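Side-chain contacts in CalG4 (Micromonospora echinospora, PDB 3IA7), which has the two-domain GT-B architecture, in which two alpha/beta domains, each built round a parallel Rossmann-like sheet, are joined in one chain: residues R117-A120 / A121-R125; P246-F249 / R250-Q254; R374-Q377 / R378-L381; A75-Q78 / L79-Y83. All blocks are in the same frame, centred on the assembly; numbering follows the deposited sequence.

Contact 1 of 4, residues R117-A120 / A121-R125; sequences RLLA and ARWDR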
loop_
_atom_site.group_PDB
_atom_site.type_symbol
_atom_site.label_atom_id
_atom_site.label_comp_id
_atom_site.label_asym_id
_atom_site.label_seq_id
_atom_site.Cartn_x
_atom_site.Cartn_y
_atom_site.Cartn_z
ATOM N N ARG A 117 26.842 3.209 10.671
ATOM C CA ARG A 117 28.077 2.436 10.775
ATOM C C ARG A 117 28.825 2.717 12.105
ATOM O O ARG A 117 29.414 1.813 12.681
ATOM C CB ARG A 117 28.979 2.716 9.575
ATOM C CG ARG A 117 28.367 2.230 8.255
ATOM C CD ARG A 117 29.401 2.320 7.147
ATOM N NE ARG A 117 30.533 1.450 7.459
ATOM C CZ ARG A 117 31.767 1.644 7.017
ATOM N NH1 ARG A 117 32.037 2.637 6.186
ATOM N NH2 ARG A 117 32.723 0.821 7.401
ATOM N N LEU A 118 28.766 3.957 12.589
ATOM C CA LEU A 118 29.380 4.269 13.905
ATOM C C LEU A 118 28.632 3.594 15.104
ATOM O O LEU A 118 29.254 3.140 16.042
ATOM C CB LEU A 118 29.562 5.792 14.078
ATOM C CG LEU A 118 30.580 6.406 13.040
ATOM C CD1 LEU A 118 30.681 7.931 13.345
ATOM C CD2 LEU A 118 31.982 5.719 13.127
ATOM N N LEU A 119 27.304 3.547 15.044
ATOM C CA LEU A 119 26.466 2.857 16.048
ATOM C C LEU A 119 26.853 1.410 16.071
ATOM O O LEU A 119 27.106 0.830 17.148
ATOM C CB LEU A 119 24.977 3.007 15.675
ATOM C CG LEU A 119 24.320 4.362 15.995
ATOM C CD1 LEU A 119 22.857 4.287 15.480
ATOM C CD2 LEU A 119 24.315 4.672 17.515
ATOM N N ALA A 120 26.959 0.834 14.881
ATOM C CA ALA A 120 27.348 -0.573 14.717
ATOM C C ALA A 120 28.759 -0.846 15.275
ATOM O O ALA A 120 28.967 -1.861 15.931
ATOM C CB ALA A 120 27.269 -0.975 13.221
ATOM N N ALA A 121 29.714 0.040 15.016
ATOM C CA ALA A 121 31.044 -0.097 15.593
ATOM C C ALA A 121 31.038 0.002 17.128
ATOM O O ALA A 121 31.579 -0.866 17.806
ATOM C CB ALA A 121 31.994 0.955 14.983
ATOM N N ARG A 122 30.442 1.053 17.667
ATOM C CA ARG A 122 30.460 1.274 19.117
ATOM C C ARG A 122 29.695 0.172 19.841
ATOM O O ARG A 122 30.159 -0.345 20.850
ATOM C CB ARG A 122 29.897 2.636 19.540
ATOM C CG ARG A 122 29.873 2.809 21.115
ATOM C CD ARG A 122 29.827 4.294 21.465
ATOM N NE ARG A 122 31.045 4.981 21.053
ATOM C CZ ARG A 122 31.163 6.303 20.974
ATOM N NH1 ARG A 122 30.131 7.113 21.305
ATOM N NH2 ARG A 122 32.306 6.802 20.572
ATOM N N TRP A 123 28.549 -0.201 19.304
ATOM C CA TRP A 123 27.752 -1.258 19.919
ATOM C C TRP A 123 28.286 -2.679 19.656
ATOM O O TRP A 123 27.846 -3.625 20.329
ATOM C CB TRP A 123 26.281 -1.155 19.498
ATOM C CG TRP A 123 25.542 0.036 20.088
ATOM C CD1 TRP A 123 25.827 0.731 21.248
ATOM C CD2 TRP A 123 24.383 0.624 19.549
ATOM N NE1 TRP A 123 24.916 1.749 21.438
ATOM C CE2 TRP A 123 23.996 1.678 20.418
ATOM C CE3 TRP A 123 23.610 0.358 18.409
ATOM C CZ2 TRP A 123 22.907 2.463 20.157
ATOM C CZ3 TRP A 123 22.510 1.139 18.169
ATOM C CH2 TRP A 123 22.160 2.166 19.055
ATOM N N ASP A 124 29.226 -2.806 18.704
ATOM C CA ASP A 124 29.781 -4.087 18.244
ATOM C C ASP A 124 28.651 -5.008 17.725
ATOM O O ASP A 124 28.414 -6.120 18.256
ATOM C CB ASP A 124 30.622 -4.761 19.359
ATOM C CG ASP A 124 31.287 -6.077 18.901
ATOM O OD1 ASP A 124 31.620 -6.218 17.731
ATOM O OD2 ASP A 124 31.456 -7.000 19.712
ATOM N N ARG A 125 27.950 -4.514 16.712
ATOM C CA ARG A 125 26.775 -5.200 16.159
ATOM C C ARG A 125 26.882 -5.200 14.653
ATOM O O ARG A 125 27.476 -4.291 14.100
ATOM C CB ARG A 125 25.467 -4.499 16.606
ATOM C CG ARG A 125 25.170 -4.608 18.104
ATOM C CD ARG A 125 25.000 -6.083 18.509
ATOM N NE ARG A 125 24.561 -6.260 19.911
ATOM C CZ ARG A 125 25.351 -6.511 20.959
ATOM N NH1 ARG A 125 26.683 -6.612 20.828
ATOM N NH2 ARG A 125 24.802 -6.672 22.163
#
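A Schellman motif closes helix 113-123, with the chain turning back so that Arg125 N donates to Ala120 O at 2.9 Å, in the carbonyl plane. The inner bond of the motif runs from Asp124 N to Ala121 O, 3.2 Å. Asp124 has a positive phi of 58°, the left-handed turn that brings Arg125 N back to Ala120 O; a short polar residue is acceptable in this exposed left-handed position. Arg125 fastens the turn further, since its NH1 reaches Asp124 O at 3.1 Å, in the guanidinium plane but above the plane of the carbonyl.

Along the last turn of the helix, Leu119 and Trp123 point the same way from its buried side. Leu119 CD2 sits over one face of the indole, 3.9 Å from the centroid of the six-membered ring, a CH-pi contact in which a branched methyl meets a flat aromatic surface. Its closest ring atom is Trp123 CH2, 3.6 Å from Leu119 CD2. Both side chains also reach Leu8 of strand 6-10, while Arg122, on the exposed side, forms a salt bridge with Glu95. This is the helix end of a beta-alpha-beta unit, strand 105-109 to strand 127-131, in a Rossmann-like domain.

Contact 2 of 4, residues P246-F249 / R250-Q254; sequences PEFF and RACAQ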
loop_
_atom_site.group_PDB
_atom_site.type_symbol
_atom_site.label_atom_id
_atom_site.label_comp_id
_atom_site.label_asym_id
_atom_site.label_seq_id
_atom_site.Cartn_x
_atom_site.Cartn_y
_atom_site.Cartn_z
ATOM N N PRO A 246 0.584 26.096 -10.334
ATOM C CA PRO A 246 -0.754 26.017 -10.893
ATOM C C PRO A 246 -0.765 26.151 -12.425
ATOM O O PRO A 246 -1.580 25.505 -13.094
ATOM C CB PRO A 246 -1.476 27.192 -10.242
ATOM C CG PRO A 246 -0.397 28.158 -9.856
ATOM C CD PRO A 246 0.758 27.303 -9.499
ATOM N N GLU A 247 0.150 26.970 -12.950
ATOM C CA GLU A 247 0.291 27.227 -14.393
ATOM C C GLU A 247 0.531 25.928 -15.169
ATOM O O GLU A 247 -0.068 25.703 -16.219
ATOM C CB GLU A 247 1.445 28.213 -14.629
ATOM C CG GLU A 247 2.813 27.764 -14.032
ATOM C CD GLU A 247 2.995 28.077 -12.519
ATOM O OE1 GLU A 247 2.246 28.918 -11.955
ATOM O OE2 GLU A 247 3.912 27.473 -11.903
ATOM N N PHE A 248 1.400 25.070 -14.630
ATOM C CA PHE A 248 1.697 23.801 -15.268
ATOM C C PHE A 248 0.412 22.950 -15.357
ATOM O O PHE A 248 0.082 22.426 -16.426
ATOM C CB PHE A 248 2.804 23.049 -14.521
ATOM C CG PHE A 248 3.063 21.689 -15.078
ATOM C CD1 PHE A 248 3.704 21.547 -16.311
ATOM C CD2 PHE A 248 2.617 20.545 -14.402
ATOM C CE1 PHE A 248 3.935 20.274 -16.852
ATOM C CE2 PHE A 248 2.836 19.256 -14.938
ATOM C CZ PHE A 248 3.505 19.139 -16.183
ATOM N N PHE A 249 -0.304 22.813 -14.239
ATOM C CA PHE A 249 -1.531 22.012 -14.241
ATOM C C PHE A 249 -2.589 22.604 -15.207
ATOM O O PHE A 249 -3.240 21.871 -15.941
ATOM C CB PHE A 249 -2.062 21.842 -12.805
ATOM C CG PHE A 249 -1.156 21.000 -11.928
ATOM C CD1 PHE A 249 -0.931 19.637 -12.228
ATOM C CD2 PHE A 249 -0.522 21.567 -10.819
ATOM C CE1 PHE A 249 -0.075 18.875 -11.416
ATOM C CE2 PHE A 249 0.309 20.823 -10.008
ATOM C CZ PHE A 249 0.533 19.478 -10.309
ATOM N N ARG A 250 -2.730 23.930 -15.210
ATOM C CA ARG A 250 -3.636 24.599 -16.165
ATOM C C ARG A 250 -3.234 24.310 -17.621
ATOM O O ARG A 250 -4.092 24.008 -18.431
ATOM C CB ARG A 250 -3.719 26.112 -15.908
ATOM C CG ARG A 250 -4.256 26.505 -14.508
ATOM C CD ARG A 250 -4.560 28.011 -14.423
ATOM N NE ARG A 250 -3.348 28.818 -14.457
ATOM C CZ ARG A 250 -2.866 29.507 -13.419
ATOM N NH1 ARG A 250 -3.500 29.500 -12.242
ATOM N NH2 ARG A 250 -1.748 30.214 -13.564
ATOM N N ALA A 251 -1.925 24.363 -17.912
ATOM C CA ALA A 251 -1.362 24.022 -19.230
ATOM C C ALA A 251 -1.666 22.596 -19.630
ATOM O O ALA A 251 -1.986 22.346 -20.780
ATOM C CB ALA A 251 0.134 24.248 -19.255
ATOM N N CYS A 252 -1.562 21.667 -18.661
ATOM C CA CYS A 252 -1.895 20.241 -18.876
ATOM C C CYS A 252 -3.361 20.087 -19.196
ATOM O O CYS A 252 -3.713 19.348 -20.119
ATOM C CB CYS A 252 -1.526 19.376 -17.636
ATOM S SG CYS A 252 0.237 19.107 -17.475
ATOM N N ALA A 253 -4.219 20.811 -18.457
ATOM C CA ALA A 253 -5.651 20.753 -18.686
ATOM C C ALA A 253 -5.955 21.274 -20.076
ATOM O O ALA A 253 -6.711 20.634 -20.842
ATOM C CB ALA A 253 -6.428 21.605 -17.611
ATOM N N GLN A 254 -5.365 22.432 -20.403
ATOM C CA GLN A 254 -5.516 23.057 -21.731
ATOM C C GLN A 254 -5.083 22.101 -22.863
ATOM O O GLN A 254 -5.788 21.956 -23.858
ATOM C CB GLN A 254 -4.774 24.420 -21.815
ATOM C CG GLN A 254 -5.457 25.537 -20.977
ATOM C CD GLN A 254 -4.531 26.713 -20.496
ATOM O OE1 GLN A 254 -3.319 26.775 -20.774
ATOM N NE2 GLN A 254 -5.131 27.639 -19.761
#
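The backbone from Pro246 to Gln254 is regular alpha-helix, in which the carbonyls of Pro246, Glu247, Phe248 and Phe249 accept from the amides of Arg250, Ala251, Cys252 and Ala253. It forms most of helix 246-256, the helical arm of the beta-alpha-beta unit between strands 233-237 and 262-266. Pro246 suits the first turn, where its missing N-H costs no helical bond, and Arg250 N donates to Pro246 O at 2.9 Å.

Arg250 folds back along that turn. Its chain bends at chi3 (-69°), which lays the guanidinium with one face over the Pro246-Glu247 peptide; Glu247 N stands 3.8 Å above its plane. The end of the arginine also runs alongside the proline ring, with NH1 3.7 Å from Pro246 CB. Glu247 OE1 comes to 4.5 Å from Arg250 NH2 but lies well out of the guanidinium plane, so the pair can attract only through charge.

The opposite character marks the inner side, where Phe248, Phe249 and Cys252 all touch Val236 of strand 233-237. Phe248 has CG anti to its own nitrogen (chi1 175°), which puts the ring on the carbonyl side, where Cys252, one turn on, can meet it, and the ring also meets that of Phe326. Small and weakly polar, the cysteine can lie against an aromatic face: SG is over the Phe248 ring, 3.8 Å from its centroid and 23° off the normal, in a sulfur-aromatic contact. The sulfur is displaced toward the rim, and its nearest ring atom is Phe248 CZ, 3.5 Å from Cys252 SG.

Contact 3 of 4, residues R374-Q377 / R378-L381; sequences RRMQ and RDIL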
loop_
_atom_site.group_PDB
_atom_site.type_symbol
_atom_site.label_atom_id
_atom_site.label_comp_id
_atom_site.label_asym_id
_atom_site.label_seq_id
_atom_site.Cartn_x
_atom_site.Cartn_y
_atom_site.Cartn_z
ATOM N N ARG A 374 7.069 -2.838 -20.286
ATOM C CA ARG A 374 6.470 -4.115 -19.874
ATOM C C ARG A 374 7.529 -5.093 -19.301
ATOM O O ARG A 374 7.262 -5.784 -18.321
ATOM C CB ARG A 374 5.689 -4.732 -21.019
ATOM C CG ARG A 374 4.380 -4.003 -21.175
ATOM C CD ARG A 374 3.471 -4.662 -22.129
ATOM N NE ARG A 374 2.353 -3.781 -22.449
ATOM C CZ ARG A 374 1.638 -3.905 -23.556
ATOM N NH1 ARG A 374 1.955 -4.846 -24.428
ATOM N NH2 ARG A 374 0.624 -3.088 -23.788
ATOM N N ARG A 375 8.725 -5.105 -19.891
ATOM C CA ARG A 375 9.860 -5.877 -19.327
ATOM C C ARG A 375 10.241 -5.349 -17.959
ATOM O O ARG A 375 10.491 -6.129 -17.013
ATOM C CB ARG A 375 11.058 -5.883 -20.299
ATOM C CG ARG A 375 10.879 -6.843 -21.504
ATOM C CD ARG A 375 11.856 -8.074 -21.412
ATOM N NE ARG A 375 12.350 -8.487 -22.737
ATOM C CZ ARG A 375 13.530 -9.071 -22.972
ATOM N NH1 ARG A 375 14.378 -9.335 -21.974
ATOM N NH2 ARG A 375 13.868 -9.395 -24.213
HETATM N N MSE A 376 10.250 -4.026 -17.810
HETATM C CA MSE A 376 10.549 -3.423 -16.478
HETATM C C MSE A 376 9.470 -3.777 -15.446
HETATM O O MSE A 376 9.781 -4.006 -14.285
HETATM C CB MSE A 376 10.697 -1.873 -16.552
HETATM C CG MSE A 376 11.015 -1.212 -15.166
HETATM SE SE MSE A 376 12.715 -1.910 -14.413
HETATM C CE MSE A 376 14.071 -1.186 -15.544
ATOM N N GLN A 377 8.210 -3.774 -15.862
ATOM C CA GLN A 377 7.108 -4.202 -14.993
ATOM C C GLN A 377 7.322 -5.617 -14.448
ATOM O O GLN A 377 7.101 -5.884 -13.248
ATOM C CB GLN A 377 5.761 -4.118 -15.733
ATOM C CG GLN A 377 4.536 -4.668 -14.955
ATOM C CD GLN A 377 3.224 -4.504 -15.757
ATOM O OE1 GLN A 377 3.226 -4.600 -16.964
ATOM N NE2 GLN A 377 2.112 -4.298 -15.063
ATOM N N ARG A 378 7.718 -6.520 -15.323
ATOM C CA ARG A 378 7.988 -7.910 -14.924
ATOM C C ARG A 378 9.171 -7.976 -13.944
ATOM O O ARG A 378 9.062 -8.702 -12.950
ATOM C CB ARG A 378 8.117 -8.823 -16.170
ATOM C CG ARG A 378 6.722 -9.055 -16.923
ATOM C CD ARG A 378 5.550 -9.413 -15.923
ATOM N NE ARG A 378 4.265 -8.711 -16.196
ATOM C CZ ARG A 378 3.081 -8.982 -15.627
ATOM N NH1 ARG A 378 2.954 -9.969 -14.746
ATOM N NH2 ARG A 378 1.997 -8.283 -15.966
ATOM N N ASP A 379 10.238 -7.206 -14.210
ATOM C CA ASP A 379 11.391 -7.112 -13.296
ATOM C C ASP A 379 10.932 -6.706 -11.902
ATOM O O ASP A 379 11.224 -7.412 -10.923
ATOM C CB ASP A 379 12.451 -6.145 -13.832
ATOM C CG ASP A 379 13.117 -6.658 -15.083
ATOM O OD1 ASP A 379 12.910 -7.825 -15.478
ATOM O OD2 ASP A 379 13.866 -5.887 -15.689
ATOM N N ILE A 380 10.142 -5.630 -11.835
ATOM C CA ILE A 380 9.638 -5.115 -10.565
ATOM C C ILE A 380 8.775 -6.148 -9.855
ATOM O O ILE A 380 8.921 -6.362 -8.634
ATOM C CB ILE A 380 8.840 -3.800 -10.766
ATOM C CG1 ILE A 380 9.816 -2.670 -11.204
ATOM C CG2 ILE A 380 8.007 -3.407 -9.449
ATOM C CD1 ILE A 380 9.079 -1.435 -11.796
ATOM N N LEU A 381 7.865 -6.766 -10.604
ATOM C CA LEU A 381 6.982 -7.757 -10.014
ATOM C C LEU A 381 7.780 -8.933 -9.454
ATOM O O LEU A 381 7.449 -9.462 -8.393
ATOM C CB LEU A 381 5.883 -8.208 -10.976
ATOM C CG LEU A 381 5.162 -9.515 -10.540
ATOM C CD1 LEU A 381 4.156 -9.236 -9.401
ATOM C CD2 LEU A 381 4.538 -10.310 -11.715
HETATM O O HOH W 1 4.544 -6.764 -17.929
#
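One water oxygen is gripped by three groups of Arg374, Gln377 and Arg378: it accepts from Arg378 NE at 2.6 Å and donates to Gln377 OE1 at 2.7 Å and to Arg374 O at 2.9 Å. The site lies on helix 367-381, in the C-terminal alpha/beta domain of the GT-B fold. The water lies in the guanidinium plane, at the edge where NE donates to it. Arg374 O is shared, because it also receives the helical amide of Arg378 at 3.1 Å.

Gln377 is extended, with CG anti to the backbone nitrogen (chi1 175°), and this carries its amide out beside the arginine. The two flat groups point the same way with their planes 52° apart, Arg378 NH2 standing 4.0 Å from Gln377 CD; they are neighbours bridged by water and not stacked. The other end of the amide is held too, as NE2 donates to Ala315 O at the end of helix 307-315. A glutamine can thus donate to the protein and accept from the water at once, which fixes the rotation of its amide.

One side of the helix faces the second subunit, where long Arg378 and apolar Leu381 pack on its Gly51 and Ala29, respectively. Another faces the protein interior: residue 376, a selenomethionine, and Ile380 cover Phe314 and Pro194 with a flexible selenoether chain and a branched aliphatic one. They touch where Met376 CG lies 3.9 Å from Ile380 CD1.

Contact 4 of 4, residues A75-Q78 / L79-Y83; sequences AETQ and LHLVY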
loop_
_atom_site.group_PDB
_atom_site.type_symbol
_atom_site.label_atom_id
_atom_site.label_comp_id
_atom_site.label_asym_id
_atom_site.label_seq_id
_atom_site.Cartn_x
_atom_site.Cartn_y
_atom_site.Cartn_z
ATOM N N ALA A 75 28.515 27.878 0.282
ATOM C CA ALA A 75 27.245 27.168 0.461
ATOM C C ALA A 75 27.409 25.663 0.291
ATOM O O ALA A 75 26.753 24.878 0.989
ATOM C CB ALA A 75 26.210 27.699 -0.495
ATOM N N GLU A 76 28.302 25.265 -0.623
ATOM C CA GLU A 76 28.623 23.837 -0.850
ATOM C C GLU A 76 29.164 23.124 0.400
ATOM O O GLU A 76 28.671 22.043 0.783
ATOM C CB GLU A 76 29.650 23.706 -1.975
ATOM C CG GLU A 76 29.042 23.564 -3.352
ATOM C CD GLU A 76 30.108 23.457 -4.434
ATOM O OE1 GLU A 76 31.318 23.493 -4.089
ATOM O OE2 GLU A 76 29.726 23.319 -5.613
ATOM N N THR A 77 30.194 23.730 1.003
ATOM C CA THR A 77 30.753 23.292 2.290
ATOM C C THR A 77 29.721 23.259 3.413
ATOM O O THR A 77 29.725 22.320 4.216
ATOM C CB THR A 77 31.951 24.158 2.702
ATOM O OG1 THR A 77 33.003 23.925 1.769
ATOM C CG2 THR A 77 32.471 23.810 4.091
ATOM N N GLN A 78 28.855 24.276 3.464
ATOM C CA GLN A 78 27.776 24.341 4.451
ATOM C C GLN A 78 26.796 23.192 4.300
ATOM O O GLN A 78 26.347 22.625 5.297
ATOM C CB GLN A 78 27.049 25.687 4.392
ATOM C CG GLN A 78 27.919 26.862 4.872
ATOM C CD GLN A 78 28.626 26.549 6.183
ATOM O OE1 GLN A 78 28.034 25.946 7.106
ATOM N NE2 GLN A 78 29.902 26.929 6.270
ATOM N N LEU A 79 26.482 22.850 3.049
ATOM C CA LEU A 79 25.650 21.701 2.767
ATOM C C LEU A 79 26.262 20.409 3.274
ATOM O O LEU A 79 25.552 19.604 3.879
ATOM C CB LEU A 79 25.374 21.558 1.271
ATOM C CG LEU A 79 24.550 22.654 0.613
ATOM C CD1 LEU A 79 24.401 22.268 -0.873
ATOM C CD2 LEU A 79 23.189 22.776 1.304
ATOM N N HIS A 80 27.545 20.175 2.974
ATOM C CA HIS A 80 28.223 19.007 3.535
ATOM C C HIS A 80 28.245 19.005 5.063
ATOM O O HIS A 80 28.150 17.943 5.679
ATOM C CB HIS A 80 29.654 18.889 3.046
ATOM C CG HIS A 80 29.781 18.755 1.552
ATOM N ND1 HIS A 80 28.889 18.023 0.796
ATOM C CD2 HIS A 80 30.722 19.208 0.692
ATOM C CE1 HIS A 80 29.265 18.049 -0.472
ATOM N NE2 HIS A 80 30.366 18.777 -0.563
ATOM N N LEU A 81 28.466 20.163 5.665
ATOM C CA LEU A 81 28.533 20.215 7.143
ATOM C C LEU A 81 27.188 19.911 7.789
ATOM O O LEU A 81 27.143 19.244 8.847
ATOM C CB LEU A 81 29.124 21.548 7.677
ATOM C CG LEU A 81 30.614 21.750 7.314
ATOM C CD1 LEU A 81 31.042 23.162 7.705
ATOM C CD2 LEU A 81 31.517 20.713 7.971
ATOM N N VAL A 82 26.097 20.356 7.159
ATOM C CA VAL A 82 24.772 20.065 7.722
ATOM C C VAL A 82 24.485 18.568 7.595
ATOM O O VAL A 82 23.818 18.015 8.448
ATOM C CB VAL A 82 23.581 20.946 7.147
ATOM C CG1 VAL A 82 23.273 20.640 5.703
ATOM C CG2 VAL A 82 22.324 20.702 7.970
ATOM N N TYR A 83 24.992 17.945 6.539
ATOM C CA TYR A 83 24.847 16.489 6.325
ATOM C C TYR A 83 25.508 15.738 7.494
ATOM O O TYR A 83 24.928 14.792 8.081
ATOM C CB TYR A 83 25.510 16.103 4.987
ATOM C CG TYR A 83 25.547 14.613 4.721
ATOM C CD1 TYR A 83 24.397 13.937 4.267
ATOM C CD2 TYR A 83 26.717 13.860 4.947
ATOM C CE1 TYR A 83 24.432 12.547 4.023
ATOM C CE2 TYR A 83 26.752 12.483 4.709
ATOM C CZ TYR A 83 25.606 11.843 4.252
ATOM O OH TYR A 83 25.602 10.491 4.005
#
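In Thr77 the methyl CG2 is anti to the backbone nitrogen, which turns it to face along the helix, while Leu81 CG lies beside its own nitrogen (chi1 -66°), sent back one turn. The two side chains then lie alongside each other, with Thr77 CG2 3.9 Å from Leu81 CD1. A beta-branched threonine offers a methyl to the apolar neighbour here, and Thr77 and Leu81 both pack against helix 159-170, on Ala160 and Val161, respectively.

Gln78 curls at chi2 and brings its amide past the same leucine, OE1 4.1 Å from Leu81 CD1. That bend also returns NE2 to Asp74, just ahead of the helix, whose OD2 accepts its hydrogen bond. His80 lays one ring face over the carbonyl oxygen of Glu76, which stands 3.4 Å above the plane, offset toward the rim. That oxygen is already in use by the backbone, taking His80 N at 3.1 Å. On another side Leu79, with CG 3.2 Å from Ala75 O, reaches Phe64.

Contacts of this i to i+3 and i to i+4 spacing, some of them to backbone carbonyls, run along the first turns of helix 75-98, the helix that returns the chain from strand 53-56 across to strand 105-109 in a Rossmann-like domain.

Along the chain the order is contact 4, contact 1, contact 2, contact 3, and each is local to one helix, contact 1 running past its C-terminal end. Contacts 4 and 1 belong to the half built on the seven-stranded parallel sheet; their centres are 25 Å apart, and helix 75-98, which begins with contact 4, later supplies Leu91, Ala94 and Leu98 as packing partners for contact 1. Contacts 2 and 3, with centres 31 Å apart, are in the half with the six-stranded parallel sheet. Contacts 1 and 2 lie on opposite sides of the chain's centre, 51 Å between centres. Contact 3 alone touches the second subunit, so the set spans both Rossmann-like halves and the dimer interface.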